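PDB 1J6U: UDP-N-acetylmuramate--L-alanine ligase from Thermotoga maritima, which joins L-alanine to UDP-N-acetylmuramate at the cost of ATP, the step that begins the peptide stem of the bacterial cell wall precursor. Local coordinates for residues E116-G121 with N183-T188; T216-T221 with I286-S291; G124-T129 with V167-E172. All coordinates share one frame; numbering follows the deposited sequence.

Contact 1 (E116-G121 with N183-T188); sequences EFAVTG and NYLIIT
Phe117 to Thr120 and Tyr184 to Ile187 pair as neighbouring parallel strands, 4.7 Å between axes, at the heart of the central domain sheet of this Mur ligase. In the usual parallel alternation, Ala118 and Thr120 send their N-H to Tyr184 O and Ile186 O, while Tyr184, Ile186 and Thr188 give theirs to Glu116 O, Ala118 O and Thr120 O. Where the pairing starts, a side chain replaces backbone: Asn183 OD1 takes the N-H of Glu116 at 2.8 Å, almost straight (178°), the donor standing above the amide plane.

An aromatic pair stands on the face that also carries Val119 and Ile186. The side chains run abreast, with the edge of Tyr184 turned to the face of Phe117, the planes at 63°. Tyr184 CD1 sits over the centre of the Phe117 ring, 3.5 Å from CE2, and Tyr184 OH bonds to Glu115. Were Phe117 an alanine, the edge of Tyr184 would probably face a gap, and Pro165 and Val167 would lose a neighbour.

Aliphatic contacts line the other face, where Leu185 CD1 lies 4.0 Å from Ala118 CB and 3.9 Å from Thr120 CG2.

At the start of the predicted ATP-binding loop, glycine is needed: Thr188 OG1, set between its backbone N and carbonyl carbon (chi1 52°) and bonded to Asp123 O, approaches Gly121 CA to 3.1 Å, where a CB would clash.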
loop_
_atom_site.group_PDB
_atom_site.type_symbol
_atom_site.label_atom_id
_atom_site.label_comp_id
_atom_site.label_asym_id
_atom_site.label_seq_id
_atom_site.Cartn_x
_atom_site.Cartn_y
_atom_site.Cartn_z
ATOM N N GLU A 116 16.137 11.390 -5.282
ATOM C CA GLU A 116 15.244 10.415 -4.687
ATOM C C GLU A 116 14.201 10.844 -3.656
ATOM O O GLU A 116 14.522 11.469 -2.653
ATOM C CB GLU A 116 16.076 9.303 -4.066
ATOM C CG GLU A 116 16.929 8.531 -5.049
ATOM C CD GLU A 116 17.856 7.539 -4.339
ATOM O OE1 GLU A 116 17.661 7.289 -3.118
ATOM O OE2 GLU A 116 18.782 7.013 -5.007
ATOM N N PHE A 117 12.950 10.460 -3.906
ATOM C CA PHE A 117 11.877 10.724 -2.979
ATOM C C PHE A 117 11.515 9.354 -2.379
ATOM O O PHE A 117 10.983 8.478 -3.058
ATOM C CB PHE A 117 10.646 11.300 -3.685
ATOM C CG PHE A 117 10.831 12.701 -4.217
ATOM C CD1 PHE A 117 11.577 12.933 -5.376
ATOM C CD2 PHE A 117 10.183 13.777 -3.622
ATOM C CE1 PHE A 117 11.663 14.198 -5.928
ATOM C CE2 PHE A 117 10.266 15.046 -4.177
ATOM C CZ PHE A 117 11.006 15.247 -5.330
ATOM N N ALA A 118 11.827 9.172 -1.105
ATOM C CA ALA A 118 11.512 7.942 -0.406
ATOM C C ALA A 118 10.432 8.147 0.660
ATOM O O ALA A 118 10.340 9.194 1.344
ATOM C CB ALA A 118 12.769 7.375 0.236
ATOM N N VAL A 119 9.590 7.138 0.793
ATOM C CA VAL A 119 8.562 7.187 1.805
ATOM C C VAL A 119 8.665 5.896 2.575
ATOM O O VAL A 119 8.793 4.831 1.986
ATOM C CB VAL A 119 7.178 7.292 1.178
ATOM C CG1 VAL A 119 6.100 7.247 2.275
ATOM C CG2 VAL A 119 7.093 8.576 0.355
ATOM N N THR A 120 8.630 5.979 3.890
ATOM C CA THR A 120 8.686 4.769 4.688
ATOM C C THR A 120 7.775 5.005 5.874
ATOM O O THR A 120 7.291 6.114 6.075
ATOM C CB THR A 120 10.113 4.447 5.214
ATOM O OG1 THR A 120 10.135 3.113 5.749
ATOM C CG2 THR A 120 10.490 5.398 6.332
ATOM N N GLY A 121 7.545 3.962 6.661
ATOM C CA GLY A 121 6.675 4.103 7.814
ATOM C C GLY A 121 5.869 2.839 8.063
ATOM O O GLY A 121 5.857 1.925 7.259
ATOM N N ASN A 183 17.238 11.776 -1.023
ATOM C CA ASN A 183 17.353 13.225 -0.867
ATOM C C ASN A 183 16.335 13.625 0.187
ATOM O O ASN A 183 16.642 14.363 1.144
ATOM C CB ASN A 183 16.969 13.949 -2.166
ATOM C CG ASN A 183 17.961 13.732 -3.285
ATOM O OD1 ASN A 183 18.147 12.613 -3.784
ATOM N ND2 ASN A 183 18.603 14.815 -3.701
ATOM N N TYR A 184 15.109 13.140 -0.034
ATOM C CA TYR A 184 13.971 13.431 0.821
ATOM C C TYR A 184 13.344 12.133 1.281
ATOM O O TYR A 184 13.208 11.191 0.522
ATOM C CB TYR A 184 12.938 14.216 0.034
ATOM C CG TYR A 184 13.544 15.134 -0.976
ATOM C CD1 TYR A 184 13.274 14.990 -2.321
ATOM C CD2 TYR A 184 14.412 16.144 -0.584
ATOM C CE1 TYR A 184 13.855 15.828 -3.261
ATOM C CE2 TYR A 184 14.996 16.977 -1.511
ATOM C CZ TYR A 184 14.719 16.819 -2.841
ATOM O OH TYR A 184 15.323 17.662 -3.736
ATOM N N LEU A 185 12.951 12.115 2.536
ATOM C CA LEU A 185 12.338 10.974 3.133
ATOM C C LEU A 185 11.135 11.389 3.993
ATOM O O LEU A 185 11.257 12.260 4.889
ATOM C CB LEU A 185 13.342 10.281 4.028
ATOM C CG LEU A 185 12.710 9.266 4.972
ATOM C CD1 LEU A 185 12.415 8.011 4.143
ATOM C CD2 LEU A 185 13.632 8.965 6.167
ATOM N N ILE A 186 9.966 10.810 3.694
ATOM C CA ILE A 186 8.806 11.042 4.555
ATOM C C ILE A 186 8.727 9.768 5.414
ATOM O O ILE A 186 8.850 8.637 4.901
ATOM C CB ILE A 186 7.475 11.141 3.796
ATOM C CG1 ILE A 186 7.390 12.444 3.004
ATOM C CG2 ILE A 186 6.330 11.067 4.787
ATOM C CD1 ILE A 186 6.099 12.557 2.134
ATOM N N ILE A 187 8.587 9.946 6.717
ATOM C CA ILE A 187 8.445 8.807 7.612
ATOM C C ILE A 187 7.044 9.041 8.148
ATOM O O ILE A 187 6.855 9.933 8.982
ATOM C CB ILE A 187 9.408 8.854 8.812
ATOM C CG1 ILE A 187 10.868 8.856 8.341
ATOM C CG2 ILE A 187 9.147 7.653 9.721
ATOM C CD1 ILE A 187 11.884 8.947 9.515
ATOM N N THR A 188 6.073 8.246 7.677
ATOM C CA THR A 188 4.657 8.409 8.082
ATOM C C THR A 188 4.457 8.236 9.566
ATOM O O THR A 188 3.711 8.997 10.194
ATOM C CB THR A 188 3.754 7.403 7.384
ATOM O OG1 THR A 188 4.305 6.095 7.575
ATOM C CG2 THR A 188 3.657 7.694 5.908
#

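Contact 2 (T216-T221 with I286-S291); sequences TDLVVT and IALFDS
Val220 and Leu288 meet at the centre of a helix-on-sheet contact, where the C-terminal end of helix 276-291 lies over strand 218-222. The short axes run 8.7 Å apart at 149°, so the helix heads roughly against the strand. Alternation along the strand decides who takes part: Leu218 and Val220 direct their CB toward the helix, and Val219 directs its own away.

The tight part belongs to Val220, whose two methyls divide the helix surface between them. With CG1 anti to the backbone N (chi1 171°), that methyl meets Ala287 CB at 4.0 Å, while CG2 presses on the next residue, 3.7 Å from Leu288 CA and 3.9 Å from its CB. Here a branched side chain rests on the helix backbone itself, and the small Ala287 beside it probably helps the close approach. All three residues are buried.

Toward the end of the helix the contact nears solvent and rests on one methyl, Leu218 and Ser291 both being partly exposed. Leu218 crosses Leu288 at a slant and touches it through a single pair of methyls, CD2 to CD1 at 4.0 Å. The same CD2 reaches Ser291 CB at 3.6 Å, so the serine offers its carbon to the leucine. Its OG instead turns back on its own helix in a weak bond to Ala287 O, 3.0 Å away, the carbonyl that already accepts the N-H of Ser291.

Around this patch, strand 218-222 lies between strands 184-187 and 234-236, and both flanks join in: Tyr184 touches Leu288, Ile186 touches Val220, and Val234 packs against Val220 and Ser291. Helix 296-305 meets helix 276-291 through Leu300 and Leu303 on Ile286.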
loop_
_atom_site.group_PDB
_atom_site.type_symbol
_atom_site.label_atom_id
_atom_site.label_comp_id
_atom_site.label_asym_id
_atom_site.label_seq_id
_atom_site.Cartn_x
_atom_site.Cartn_y
_atom_site.Cartn_z
ATOM N N THR A 216 19.868 11.628 4.824
ATOM C CA THR A 216 18.854 12.215 3.970
ATOM C C THR A 216 18.914 13.734 4.101
ATOM O O THR A 216 19.081 14.247 5.216
ATOM C CB THR A 216 17.449 11.708 4.394
ATOM O OG1 THR A 216 17.384 10.296 4.176
ATOM C CG2 THR A 216 16.359 12.384 3.592
ATOM N N ASP A 217 18.790 14.449 2.981
ATOM C CA ASP A 217 18.801 15.911 3.037
ATOM C C ASP A 217 17.617 16.511 3.792
ATOM O O ASP A 217 17.785 17.415 4.612
ATOM C CB ASP A 217 18.846 16.468 1.637
ATOM C CG ASP A 217 20.015 15.942 0.877
ATOM O OD1 ASP A 217 20.998 15.565 1.558
ATOM O OD2 ASP A 217 19.964 15.904 -0.379
ATOM N N LEU A 218 16.417 16.008 3.531
ATOM C CA LEU A 218 15.249 16.519 4.217
ATOM C C LEU A 218 14.361 15.359 4.689
ATOM O O LEU A 218 13.966 14.492 3.916
ATOM C CB LEU A 218 14.490 17.450 3.276
ATOM C CG LEU A 218 13.210 18.129 3.752
ATOM C CD1 LEU A 218 13.538 19.142 4.815
ATOM C CD2 LEU A 218 12.523 18.790 2.558
ATOM N N VAL A 219 14.051 15.354 5.974
ATOM C CA VAL A 219 13.234 14.310 6.532
ATOM C C VAL A 219 11.903 14.904 6.971
ATOM O O VAL A 219 11.879 15.902 7.699
ATOM C CB VAL A 219 13.945 13.639 7.759
ATOM C CG1 VAL A 219 13.024 12.632 8.419
ATOM C CG2 VAL A 219 15.209 12.913 7.304
ATOM N N VAL A 220 10.790 14.328 6.498
ATOM C CA VAL A 220 9.488 14.819 6.941
ATOM C C VAL A 220 9.038 13.783 7.942
ATOM O O VAL A 220 9.146 12.567 7.734
ATOM C CB VAL A 220 8.454 14.982 5.808
ATOM C CG1 VAL A 220 7.109 15.283 6.410
ATOM C CG2 VAL A 220 8.855 16.170 4.894
ATOM N N THR A 221 8.491 14.270 9.028
ATOM C CA THR A 221 8.136 13.372 10.065
ATOM C C THR A 221 6.822 13.715 10.750
ATOM O O THR A 221 6.384 14.879 10.750
ATOM C CB THR A 221 9.317 13.359 11.031
ATOM O OG1 THR A 221 9.727 12.016 11.237
ATOM C CG2 THR A 221 8.993 14.063 12.321
ATOM N N ILE A 286 2.283 17.673 1.500
ATOM C CA ILE A 286 2.316 19.106 1.490
ATOM C C ILE A 286 3.601 19.576 2.204
ATOM O O ILE A 286 4.304 20.450 1.727
ATOM C CB ILE A 286 1.089 19.624 2.231
ATOM C CG1 ILE A 286 -0.087 19.646 1.282
ATOM C CG2 ILE A 286 1.329 21.032 2.805
ATOM C CD1 ILE A 286 -1.410 19.760 2.043
ATOM N N ALA A 287 3.894 18.973 3.347
ATOM C CA ALA A 287 5.048 19.349 4.107
ATOM C C ALA A 287 6.308 19.167 3.312
ATOM O O ALA A 287 7.192 20.024 3.353
ATOM C CB ALA A 287 5.122 18.560 5.427
ATOM N N LEU A 288 6.409 18.068 2.581
ATOM C CA LEU A 288 7.613 17.838 1.813
ATOM C C LEU A 288 7.792 18.892 0.714
ATOM O O LEU A 288 8.805 19.571 0.657
ATOM C CB LEU A 288 7.587 16.452 1.167
ATOM C CG LEU A 288 8.729 16.179 0.185
ATOM C CD1 LEU A 288 10.015 16.081 0.978
ATOM C CD2 LEU A 288 8.505 14.914 -0.580
ATOM N N PHE A 289 6.806 19.000 -0.162
ATOM C CA PHE A 289 6.846 19.927 -1.272
ATOM C C PHE A 289 6.942 21.412 -0.925
ATOM O O PHE A 289 7.622 22.183 -1.627
ATOM C CB PHE A 289 5.657 19.661 -2.184
ATOM C CG PHE A 289 5.857 18.466 -3.047
ATOM C CD1 PHE A 289 5.269 17.237 -2.731
ATOM C CD2 PHE A 289 6.709 18.543 -4.120
ATOM C CE1 PHE A 289 5.544 16.110 -3.484
ATOM C CE2 PHE A 289 6.992 17.415 -4.891
ATOM C CZ PHE A 289 6.409 16.190 -4.575
ATOM N N ASP A 290 6.259 21.800 0.144
ATOM C CA ASP A 290 6.303 23.162 0.640
ATOM C C ASP A 290 7.756 23.361 1.111
ATOM O O ASP A 290 8.401 24.351 0.792
ATOM C CB ASP A 290 5.336 23.314 1.813
ATOM C CG ASP A 290 5.001 24.778 2.120
ATOM O OD1 ASP A 290 4.885 25.565 1.176
ATOM O OD2 ASP A 290 4.822 25.141 3.292
ATOM N N SER A 291 8.286 22.389 1.836
ATOM C CA SER A 291 9.639 22.506 2.322
ATOM C C SER A 291 10.639 22.644 1.175
ATOM O O SER A 291 11.718 23.228 1.345
ATOM C CB SER A 291 9.969 21.307 3.202
ATOM O OG SER A 291 9.469 21.523 4.516
#

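Contact 3 (G124-T129 with V167-E172); sequences GKTTTT and VYELDE
Lys125 and Thr126, in the predicted ATP-binding loop of the Mur ligases, a P-loop of the sequence GTDGKT, meet Glu169 where helix 125-138 begins over strand 166-170. The short axes are nearly antiparallel (172°) and 8.2 Å apart.

Glu169 meets both residues. Its extended chain lies nearly perpendicular to that of Lys125, with Lys125 CD 3.6 Å from Glu169 CG. At its end the carboxylate OE1 takes a firm hydrogen bond from the backbone N-H of Gly148, which helps to fix the carboxylate beside the first helical turn; Thr126 OG1, 2.8 Å from Glu169 OE1, adds a weak hydrogen bond that is not settled.

Lys125 runs straight as far as CD and then bends (chi3 55°), which carries its amine past the Glu169 chain. There NZ forms a long salt bridge to Asp171 OD1 at 3.6 Å and bonds to Gly121 O, bringing the lysine back over its own loop. Asp171 OD1 has a second partner in Ser173.

Further along the helix the contact becomes largely apolar. Thr129 and Val167 pass with their side chains running counter to each other, CG2 to CG1 at 3.9 Å, while Thr129 OG1 turns inward to Lys125 O at 2.6 Å. That carbonyl also takes Thr129 N, one donor on each side of the carbonyl plane. Thr128 OG1 likewise bonds to Gly124 O, at the N-cap.

Helix 125-138 thus passes over strand 166-170 while linking parallel strands 116-120 and 144-146, the beta-alpha-beta crossover characteristic of P-loop folds, in which the helix start and its lysine commonly face nucleotide phosphates.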
loop_
_atom_site.group_PDB
_atom_site.type_symbol
_atom_site.label_atom_id
_atom_site.label_comp_id
_atom_site.label_asym_id
_atom_site.label_seq_id
_atom_site.Cartn_x
_atom_site.Cartn_y
_atom_site.Cartn_z
ATOM N N GLY A 124 0.467 4.053 6.088
ATOM C CA GLY A 124 0.274 5.187 5.190
ATOM C C GLY A 124 1.291 5.336 4.080
ATOM O O GLY A 124 1.155 6.134 3.144
ATOM N N LYS A 125 2.315 4.521 4.191
ATOM C CA LYS A 125 3.430 4.513 3.286
ATOM C C LYS A 125 3.111 4.429 1.803
ATOM O O LYS A 125 3.602 5.228 1.005
ATOM C CB LYS A 125 4.352 3.383 3.760
ATOM C CG LYS A 125 5.486 3.006 2.898
ATOM C CD LYS A 125 6.238 1.882 3.582
ATOM C CE LYS A 125 5.288 0.742 3.880
ATOM N NZ LYS A 125 5.796 -0.190 4.922
ATOM N N THR A 126 2.265 3.484 1.427
ATOM C CA THR A 126 1.968 3.295 0.007
ATOM C C THR A 126 1.127 4.410 -0.567
ATOM O O THR A 126 1.380 4.861 -1.694
ATOM C CB THR A 126 1.283 1.887 -0.256
ATOM O OG1 THR A 126 2.069 0.866 0.357
ATOM C CG2 THR A 126 1.210 1.568 -1.725
ATOM N N THR A 127 0.114 4.849 0.177
ATOM C CA THR A 127 -0.734 5.940 -0.304
ATOM C C THR A 127 0.099 7.231 -0.405
ATOM O O THR A 127 0.009 7.967 -1.412
ATOM C CB THR A 127 -1.958 6.182 0.626
ATOM O OG1 THR A 127 -2.935 5.173 0.384
ATOM C CG2 THR A 127 -2.609 7.550 0.337
ATOM N N THR A 128 0.904 7.483 0.633
ATOM C CA THR A 128 1.759 8.673 0.669
ATOM C C THR A 128 2.695 8.653 -0.524
ATOM O O THR A 128 2.847 9.656 -1.237
ATOM C CB THR A 128 2.536 8.739 1.970
ATOM O OG1 THR A 128 1.602 8.935 3.044
ATOM C CG2 THR A 128 3.554 9.910 1.939
ATOM N N THR A 129 3.290 7.493 -0.774
ATOM C CA THR A 129 4.156 7.354 -1.936
ATOM C C THR A 129 3.404 7.613 -3.232
ATOM O O THR A 129 3.926 8.235 -4.154
ATOM C CB THR A 129 4.725 5.945 -2.051
ATOM O OG1 THR A 129 5.366 5.581 -0.829
ATOM C CG2 THR A 129 5.712 5.882 -3.183
ATOM N N VAL A 167 10.700 8.037 -7.267
ATOM C CA VAL A 167 9.874 7.981 -6.065
ATOM C C VAL A 167 9.705 6.517 -5.673
ATOM O O VAL A 167 9.339 5.677 -6.516
ATOM C CB VAL A 167 8.428 8.535 -6.334
ATOM C CG1 VAL A 167 7.703 8.741 -5.032
ATOM C CG2 VAL A 167 8.481 9.801 -7.121
ATOM N N TYR A 168 9.927 6.204 -4.403
ATOM C CA TYR A 168 9.754 4.826 -3.960
ATOM C C TYR A 168 9.397 4.677 -2.497
ATOM O O TYR A 168 9.521 5.585 -1.682
ATOM C CB TYR A 168 11.001 4.021 -4.272
ATOM C CG TYR A 168 12.224 4.560 -3.594
ATOM C CD1 TYR A 168 12.622 4.082 -2.335
ATOM C CD2 TYR A 168 12.999 5.565 -4.211
ATOM C CE1 TYR A 168 13.768 4.585 -1.700
ATOM C CE2 TYR A 168 14.156 6.076 -3.585
ATOM C CZ TYR A 168 14.529 5.576 -2.340
ATOM O OH TYR A 168 15.679 6.026 -1.775
ATOM N N GLU A 169 8.940 3.484 -2.200
ATOM C CA GLU A 169 8.485 3.074 -0.886
ATOM C C GLU A 169 9.629 2.294 -0.218
ATOM O O GLU A 169 10.253 1.498 -0.845
ATOM C CB GLU A 169 7.273 2.164 -1.126
ATOM C CG GLU A 169 6.384 1.815 0.031
ATOM C CD GLU A 169 5.157 0.999 -0.412
ATOM O OE1 GLU A 169 4.337 1.509 -1.223
ATOM O OE2 GLU A 169 5.018 -0.159 0.054
ATOM N N LEU A 170 9.931 2.544 1.038
ATOM C CA LEU A 170 10.956 1.775 1.713
ATOM C C LEU A 170 10.243 1.011 2.808
ATOM O O LEU A 170 9.550 1.598 3.640
ATOM C CB LEU A 170 12.010 2.676 2.368
ATOM C CG LEU A 170 13.245 2.974 1.546
ATOM C CD1 LEU A 170 14.223 3.727 2.406
ATOM C CD2 LEU A 170 13.871 1.686 1.092
ATOM N N ASP A 171 10.407 -0.297 2.835
ATOM C CA ASP A 171 9.747 -1.056 3.885
ATOM C C ASP A 171 10.602 -1.107 5.150
ATOM O O ASP A 171 11.687 -1.686 5.158
ATOM C CB ASP A 171 9.443 -2.471 3.401
ATOM C CG ASP A 171 8.988 -3.354 4.515
ATOM O OD1 ASP A 171 8.140 -2.891 5.310
ATOM O OD2 ASP A 171 9.486 -4.505 4.594
ATOM N N GLU A 172 10.115 -0.507 6.222
ATOM C CA GLU A 172 10.879 -0.502 7.438
ATOM C C GLU A 172 10.834 -1.842 8.144
ATOM O O GLU A 172 11.091 -1.940 9.353
ATOM C CB GLU A 172 10.418 0.630 8.379
ATOM C CG GLU A 172 8.905 0.835 8.583
ATOM C CD GLU A 172 8.199 -0.344 9.221
ATOM O OE1 GLU A 172 8.048 -1.379 8.529
ATOM O OE2 GLU A 172 7.802 -0.235 10.410
#

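In the fold
All three contacts belong to one mixed sheet of the Mur ligase middle domain, in which strands 166-170, 116-120, 184-187 and 218-222 lie in that order. Contact 1 joins the middle pair, and its centre lies about 7 Å from that of contact 3 and about 8 Å from that of contact 2; the latter two are about 14 Å apart. Along the chain, contact 3 is nested within the loop that contact 1 closes, and contact 2 follows both. Helices 125-138 and 276-291 cover the same face of the sheet, meeting through Thr127 and Asn281, so the predicted ATP-binding loop, which leads from strand 116-120 into helix 125-138, emerges from the buried middle of the sheet.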